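Local coordinates for protein MAR1 Ribonuclease (Caenorhabditis elegans, PDB 2B34) that probably acts as a hydrolase of the isochorismatase family and carries the name of a ribonuclease, its natural substrate remaining uncertain, at residues Thr13-Phe18 and Val101-Leu106; Thr118-Leu123 and Glu152-Ile157; Ile36-Arg41 and Ser187-Gly192. One frame throughout, in Å; residues are numbered along the deposited sequence.

Contact 1: Thr13-Phe18 and Val101-Leu106; sequences TNSALF and VQNVIL
Asn14 and Asn103 start the ladder of backbone bonds between two parallel strands, 15-20 and 103-109, which lie side by side in the middle of the sheet. Asn14 O takes the backbone N-H of both Gln102 and Asn103, at 2.9 Å from Gln102 N; the ladder then runs Ala16 N to Asn103 O, Ile105 N to Ala16 O and Phe18 N to Ile105 O, the last almost straight at 174°. Bumps and hollows differ on the two faces. On the face of Ala16 and Phe18, the small methyl of Ala16 leaves a dip that Val101 fills from the loop before the strand, CG2 lying 4.1 Å from Ala16 CB. Val104 turns CG1 anti to its own backbone N (chi1 172°), which sets this methyl over the face of the Phe18 ring, 4.1 Å from the centroid, a CH-pi contact; Leu106 CD1 lies 3.8 Å from Phe18 CB. Helix 114-124 covers Val104 and Leu106 on this side. On the other face Leu17 CD1 leans 4.0 Å from Ile105 CG2, beneath helix 33-49. Farther back Ser15 OG rests on Asn103 CB at 3.5 Å, and Asn103 ND2 stands over the amide of Asn14, 3.1 Å from its CG, the two amide planes 59° apart. Asn14 OD1 and ND2 are bonded to Asn11 N and Arg9 O. Replacing Asn14 with an alanine would probably leave those two backbone groups without their mate and open a gap beside the Asn103 amide. The chemistry thus divides along the strands: the Asn14 amide ties down the chain that leads into the strand, and beyond it main-chain bonds join the strands, while apolar side chains meet helix 114-124 on one face and helix 33-49 on the other.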
# COMPACT_ATOMS: atom_id res chain seq x y z
N THR A 13 8.83 16.44 -24.08
CA THR A 13 8.15 17.69 -24.48
C THR A 13 7.05 18.16 -23.52
O THR A 13 6.60 19.30 -23.63
CB THR A 13 7.60 17.62 -25.93
OG1 THR A 13 6.64 16.56 -26.04
CG2 THR A 13 8.72 17.40 -26.94
N ASN A 14 6.63 17.31 -22.59
CA ASN A 14 5.58 17.68 -21.64
C ASN A 14 6.02 17.69 -20.17
O ASN A 14 5.18 17.80 -19.26
CB ASN A 14 4.33 16.79 -21.84
CG ASN A 14 4.55 15.35 -21.39
OD1 ASN A 14 5.59 15.00 -20.83
ND2 ASN A 14 3.55 14.50 -21.63
N SER A 15 7.33 17.59 -19.94
CA SER A 15 7.89 17.36 -18.61
C SER A 15 8.92 18.40 -18.16
O SER A 15 9.58 19.03 -18.98
CB SER A 15 8.52 15.96 -18.53
OG SER A 15 7.55 14.95 -18.75
N ALA A 16 9.05 18.55 -16.85
CA ALA A 16 10.11 19.34 -16.25
C ALA A 16 10.75 18.57 -15.10
O ALA A 16 10.07 17.81 -14.40
CB ALA A 16 9.59 20.70 -15.76
N LEU A 17 12.05 18.76 -14.92
CA LEU A 17 12.75 18.19 -13.78
C LEU A 17 12.91 19.22 -12.67
O LEU A 17 13.49 20.28 -12.87
CB LEU A 17 14.11 17.62 -14.19
CG LEU A 17 15.02 17.09 -13.07
CD1 LEU A 17 14.45 15.84 -12.36
CD2 LEU A 17 16.41 16.80 -13.62
N PHE A 18 12.37 18.89 -11.50
CA PHE A 18 12.51 19.74 -10.33
C PHE A 18 13.52 19.11 -9.37
O PHE A 18 13.35 17.97 -8.93
CB PHE A 18 11.14 19.94 -9.65
CG PHE A 18 10.35 21.11 -10.19
CD1 PHE A 18 10.34 21.42 -11.55
CD2 PHE A 18 9.57 21.89 -9.33
CE1 PHE A 18 9.59 22.49 -12.04
CE2 PHE A 18 8.83 22.97 -9.81
CZ PHE A 18 8.84 23.27 -11.17
N VAL A 101 4.23 22.82 -18.97
CA VAL A 101 4.32 21.37 -18.81
C VAL A 101 3.08 20.74 -18.17
O VAL A 101 2.26 21.43 -17.56
CB VAL A 101 5.61 20.93 -18.03
CG1 VAL A 101 6.86 21.30 -18.81
CG2 VAL A 101 5.63 21.53 -16.62
N GLN A 102 2.95 19.42 -18.32
CA GLN A 102 1.86 18.66 -17.70
C GLN A 102 2.41 17.70 -16.65
O GLN A 102 1.66 17.20 -15.81
CB GLN A 102 1.07 17.89 -18.77
CG GLN A 102 0.31 18.79 -19.75
CD GLN A 102 -0.16 18.08 -21.01
OE1 GLN A 102 0.52 17.20 -21.55
NE2 GLN A 102 -1.33 18.47 -21.50
N ASN A 103 3.72 17.47 -16.69
CA ASN A 103 4.39 16.54 -15.80
C ASN A 103 5.63 17.13 -15.10
O ASN A 103 6.44 17.81 -15.73
CB ASN A 103 4.80 15.29 -16.58
CG ASN A 103 3.62 14.59 -17.24
OD1 ASN A 103 2.81 13.95 -16.57
ND2 ASN A 103 3.52 14.72 -18.56
N VAL A 104 5.76 16.87 -13.80
CA VAL A 104 6.97 17.22 -13.07
C VAL A 104 7.63 15.97 -12.50
O VAL A 104 7.01 15.19 -11.79
CB VAL A 104 6.72 18.28 -11.96
CG1 VAL A 104 7.97 18.47 -11.10
CG2 VAL A 104 6.31 19.62 -12.56
N ILE A 105 8.90 15.81 -12.84
CA ILE A 105 9.74 14.77 -12.27
C ILE A 105 10.46 15.41 -11.08
O ILE A 105 11.09 16.45 -11.23
CB ILE A 105 10.74 14.23 -13.32
CG1 ILE A 105 9.99 13.77 -14.58
CG2 ILE A 105 11.60 13.10 -12.72
CD1 ILE A 105 10.87 13.56 -15.81
N LEU A 106 10.33 14.79 -9.91
CA LEU A 106 10.81 15.40 -8.68
C LEU A 106 11.88 14.58 -7.98
O LEU A 106 11.69 13.39 -7.68
CB LEU A 106 9.62 15.68 -7.74
CG LEU A 106 9.78 16.46 -6.43
CD1 LEU A 106 10.56 17.76 -6.59
CD2 LEU A 106 8.40 16.75 -5.85

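Contact 2: Thr118-Leu123 and Glu152-Ile157; sequences TTYDLL and EQAGAI
Leu123 and Tyr120 of helix 114-124 close round the methyl of Ala154, at the C-terminal end of helix 141-154. Leu123 CD1 lies 3.7 Å from Ala154 CB and also meets the carbonyl, 3.5 Å from Ala154 O; its other branch, CD2, is 4.1 Å from Gly155 O. Tyr120 comes obliquely, CE1 3.6 Å from Ala154 CB. One turn back Thr119 offers its methyl: with OG1 beside the backbone N (chi1 -68°), CG2 is left anti to it and lies 3.7 Å from Ala156 CB. The same rotation lets Thr119 OG1 bond to Val115 O within its own helix, so the methyl is what faces the neighbour.

Behind this shell, a Schellman motif turns the chain. Gly155 is its C-prime residue, with phi 111°; Ala156 N reaches Met151 O, and Gly155 N reaches Glu152 O weakly. The turn places Ala154 and Ala156 as two small bumps facing Leu123 and Thr119. Other subunits border the site: Tyr120 packs on Arg9 of the second subunit, and Ala156 O accepts a bond from Gln153 NE2 of the third. Val129, in the strand 128-137 that connects the two helices, underlies Thr119 and Leu123. The two helices lie side by side over the sheet, the end of helix 141-154 meeting the flank of helix 114-124 just before the chain enters strand 157-159, outermost in this chain.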
# COMPACT_ATOMS: atom_id res chain seq x y z
N THR A 118 5.90 20.46 -2.10
CA THR A 118 5.98 20.73 -3.54
C THR A 118 4.99 19.85 -4.29
O THR A 118 4.23 20.34 -5.12
CB THR A 118 7.42 20.52 -4.09
OG1 THR A 118 8.32 21.41 -3.43
CG2 THR A 118 7.49 20.78 -5.60
N THR A 119 5.02 18.55 -3.98
CA THR A 119 4.11 17.55 -4.57
C THR A 119 2.64 17.97 -4.46
O THR A 119 1.92 17.96 -5.46
CB THR A 119 4.34 16.15 -3.93
OG1 THR A 119 5.63 15.65 -4.32
CG2 THR A 119 3.27 15.15 -4.36
N TYR A 120 2.21 18.35 -3.26
CA TYR A 120 0.84 18.81 -3.03
C TYR A 120 0.49 20.05 -3.85
O TYR A 120 -0.57 20.11 -4.47
CB TYR A 120 0.60 19.12 -1.55
CG TYR A 120 0.44 17.94 -0.62
CD1 TYR A 120 0.27 16.63 -1.10
CD2 TYR A 120 0.43 18.13 0.77
CE1 TYR A 120 0.12 15.56 -0.22
CE2 TYR A 120 0.27 17.07 1.65
CZ TYR A 120 0.12 15.79 1.15
OH TYR A 120 -0.04 14.74 2.04
N ASP A 121 1.38 21.04 -3.83
CA ASP A 121 1.21 22.27 -4.60
C ASP A 121 1.12 22.00 -6.10
O ASP A 121 0.29 22.59 -6.79
CB ASP A 121 2.36 23.25 -4.32
CG ASP A 121 2.15 24.05 -3.05
OD1 ASP A 121 1.14 23.84 -2.34
OD2 ASP A 121 3.00 24.91 -2.76
N LEU A 122 1.98 21.10 -6.60
CA LEU A 122 1.97 20.71 -8.00
C LEU A 122 0.67 20.01 -8.39
O LEU A 122 0.07 20.33 -9.42
CB LEU A 122 3.16 19.80 -8.32
CG LEU A 122 4.55 20.42 -8.37
CD1 LEU A 122 5.60 19.33 -8.48
CD2 LEU A 122 4.67 21.39 -9.53
N LEU A 123 0.23 19.07 -7.55
CA LEU A 123 -1.02 18.34 -7.79
C LEU A 123 -2.24 19.26 -7.78
O LEU A 123 -3.18 19.05 -8.55
CB LEU A 123 -1.18 17.20 -6.78
CG LEU A 123 -0.22 16.01 -6.90
CD1 LEU A 123 -0.34 15.11 -5.68
CD2 LEU A 123 -0.44 15.21 -8.18
N GLU A 152 1.54 9.29 -2.64
CA GLU A 152 0.70 8.43 -3.47
C GLU A 152 -0.79 8.51 -3.11
O GLU A 152 -1.64 8.34 -3.98
CB GLU A 152 1.21 6.98 -3.49
CG GLU A 152 0.65 6.07 -2.41
CD GLU A 152 1.20 4.66 -2.50
OE1 GLU A 152 1.35 4.15 -3.64
OE2 GLU A 152 1.48 4.07 -1.44
N GLN A 153 -1.09 8.76 -1.84
CA GLN A 153 -2.47 9.01 -1.40
C GLN A 153 -3.05 10.22 -2.15
O GLN A 153 -4.22 10.22 -2.53
CB GLN A 153 -2.56 9.25 0.12
CG GLN A 153 -2.45 7.99 0.98
CD GLN A 153 -2.59 8.28 2.48
OE1 GLN A 153 -1.63 8.66 3.15
NE2 GLN A 153 -3.80 8.10 3.00
N ALA A 154 -2.22 11.24 -2.34
CA ALA A 154 -2.63 12.47 -3.04
C ALA A 154 -2.67 12.33 -4.56
O ALA A 154 -3.23 13.18 -5.24
CB ALA A 154 -1.72 13.62 -2.64
N GLY A 155 -2.08 11.26 -5.09
CA GLY A 155 -2.10 10.99 -6.53
C GLY A 155 -0.77 11.13 -7.25
O GLY A 155 -0.71 11.11 -8.49
N ALA A 156 0.31 11.28 -6.48
CA ALA A 156 1.66 11.33 -7.05
C ALA A 156 2.10 9.93 -7.44
O ALA A 156 1.75 8.96 -6.78
CB ALA A 156 2.63 11.93 -6.06
N ILE A 157 2.88 9.84 -8.51
CA ILE A 157 3.38 8.54 -8.95
C ILE A 157 4.74 8.29 -8.31
O ILE A 157 5.65 9.12 -8.39
CB ILE A 157 3.45 8.45 -10.50
CG1 ILE A 157 2.05 8.66 -11.10
CG2 ILE A 157 4.02 7.10 -10.95
CD1 ILE A 157 2.03 8.79 -12.62

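Contact 3: Ile36-Arg41 and Ser187-Gly192; sequences IITTSR and SAPDTG
Ile36 CD1 of helix 33-49 meets Thr191 CG2 of the C-terminal loop at 3.6 Å, the two side chains crossing at about a right angle. A chi1 of -100°, away from a staggered position, together with chi2 of 73° carries CD1 to Thr191. Thr38 CG2 lies more loosely against Pro189 CG, 4.2 Å away. Thr39 runs past the proline in the opposite direction, and here the van der Waals contacts are made by the hydroxyl: OG1 rests on two carbons, 3.5 Å from Pro189 CD and 3.8 Å from Ala188 CB.

Polar linkage across the contact goes through water. One water lies 2.6 Å from Thr39 OG1 and donates to Pro189 O at 2.7 Å, so the buried hydroxyl reaches the loop through a bridge while also bonding to Glu35 O of its own helix. Thr191 OG1 is bonded to Arg144 NH2, leaving its methyl turned to Ile36.

Further bonds lie within each segment. Ile36 O accepts from both Ser40 N and Ser40 OG, which approach from opposite faces of its plane. In the loop, Gly192 N lies 2.9 Å from Asp190 OD2 and meets it from above the carboxylate plane, an Asx turn, and Gly192 has the positive phi (63°) that favours glycine. Farther out, Gly192 O accepts from Ser197 OG of the second subunit.

The loop after helix 177-183 thus lies along helix 33-49, Asp134 of strand 128-137 touching both Thr39 and Ala188. Methyl and proline contacts plus a shared water fit it there, while polar bonds of the loop include those to itself, to Arg144 and to another subunit.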
# COMPACT_ATOMS: atom_id res chain seq x y z
N ILE A 36 21.56 9.20 -3.30
CA ILE A 36 20.57 10.12 -3.82
C ILE A 36 21.18 11.19 -4.73
O ILE A 36 20.57 11.59 -5.72
CB ILE A 36 19.75 10.73 -2.63
CG1 ILE A 36 18.41 10.02 -2.47
CG2 ILE A 36 19.56 12.23 -2.76
CD1 ILE A 36 18.50 8.63 -1.91
N ILE A 37 22.40 11.63 -4.39
CA ILE A 37 23.16 12.55 -5.24
C ILE A 37 23.53 11.88 -6.56
O ILE A 37 23.28 12.43 -7.63
CB ILE A 37 24.44 13.07 -4.53
CG1 ILE A 37 24.09 13.96 -3.32
CG2 ILE A 37 25.40 13.78 -5.53
CD1 ILE A 37 23.09 15.10 -3.60
N THR A 38 24.11 10.68 -6.48
CA THR A 38 24.45 9.90 -7.68
C THR A 38 23.23 9.72 -8.59
O THR A 38 23.31 9.93 -9.80
CB THR A 38 25.05 8.52 -7.31
OG1 THR A 38 26.27 8.71 -6.59
CG2 THR A 38 25.35 7.70 -8.56
N THR A 39 22.10 9.35 -7.99
CA THR A 39 20.88 9.08 -8.75
C THR A 39 20.23 10.37 -9.26
O THR A 39 19.75 10.41 -10.39
CB THR A 39 19.90 8.22 -7.92
OG1 THR A 39 20.57 7.04 -7.49
CG2 THR A 39 18.70 7.82 -8.76
N SER A 40 20.22 11.42 -8.44
CA SER A 40 19.75 12.74 -8.89
C SER A 40 20.59 13.25 -10.07
O SER A 40 20.05 13.87 -10.98
CB SER A 40 19.73 13.76 -7.75
OG SER A 40 18.82 13.38 -6.73
N ARG A 41 21.90 12.99 -10.05
CA ARG A 41 22.78 13.36 -11.17
C ARG A 41 22.39 12.64 -12.47
O ARG A 41 22.50 13.21 -13.55
CB ARG A 41 24.25 13.13 -10.81
CG ARG A 41 25.28 13.45 -11.92
CD ARG A 41 25.23 14.91 -12.43
NE ARG A 41 26.01 15.06 -13.66
CZ ARG A 41 27.30 15.37 -13.71
NH1 ARG A 41 27.99 15.58 -12.60
NH2 ARG A 41 27.92 15.46 -14.89
N SER A 187 22.77 -0.44 -12.24
CA SER A 187 21.57 -0.11 -11.46
C SER A 187 21.86 1.02 -10.49
O SER A 187 22.94 1.07 -9.89
CB SER A 187 21.06 -1.34 -10.70
OG SER A 187 20.67 -2.37 -11.59
N ALA A 188 20.89 1.92 -10.33
CA ALA A 188 20.99 3.00 -9.35
C ALA A 188 21.31 2.41 -7.98
O ALA A 188 20.83 1.32 -7.65
CB ALA A 188 19.69 3.78 -9.30
N PRO A 189 22.14 3.10 -7.18
CA PRO A 189 22.48 2.60 -5.86
C PRO A 189 21.25 2.35 -4.99
O PRO A 189 20.31 3.15 -4.99
CB PRO A 189 23.33 3.73 -5.26
CG PRO A 189 23.89 4.44 -6.44
CD PRO A 189 22.82 4.38 -7.47
N ASP A 190 21.26 1.22 -4.28
CA ASP A 190 20.18 0.82 -3.38
C ASP A 190 20.01 1.80 -2.23
O ASP A 190 21.00 2.25 -1.64
CB ASP A 190 20.45 -0.58 -2.83
CG ASP A 190 19.40 -1.01 -1.81
OD1 ASP A 190 18.34 -1.52 -2.22
OD2 ASP A 190 19.64 -0.84 -0.59
N THR A 191 18.76 2.11 -1.90
CA THR A 191 18.46 2.94 -0.74
C THR A 191 17.48 2.28 0.24
O THR A 191 16.68 2.95 0.90
CB THR A 191 17.96 4.35 -1.16
OG1 THR A 191 16.74 4.23 -1.90
CG2 THR A 191 19.01 5.06 -2.01
N GLY A 192 17.56 0.95 0.33
CA GLY A 192 16.81 0.16 1.31
C GLY A 192 15.30 0.19 1.23
O GLY A 192 14.61 -0.05 2.23
O HOH W 1 19.96 5.78 -5.34

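How the contacts relate
Contact 1 lies in the sheet core; contacts 2 and 3 lie on opposite sides of the chain's centre, about 22 Å apart between centres. Contact 1 touches contact 2, about 13 Å between centres, because strand 103-109 is followed by helix 114-124, whose Thr118, Thr119 and Leu122 pack on Leu106 and Val104. Contact 3 is about 20 Å from contact 1; its helix 33-49 follows strand 15-20 and covers the other sheet face. Along the chain contact 1 closes before contact 2 opens, contacts 1 and 3 cross with alternating segments, and contact 3 spans contact 2. Together they sample a three-layer alpha/beta/alpha fold, with contacts 2 and 3 also meeting the third subunit of the four-chain assembly.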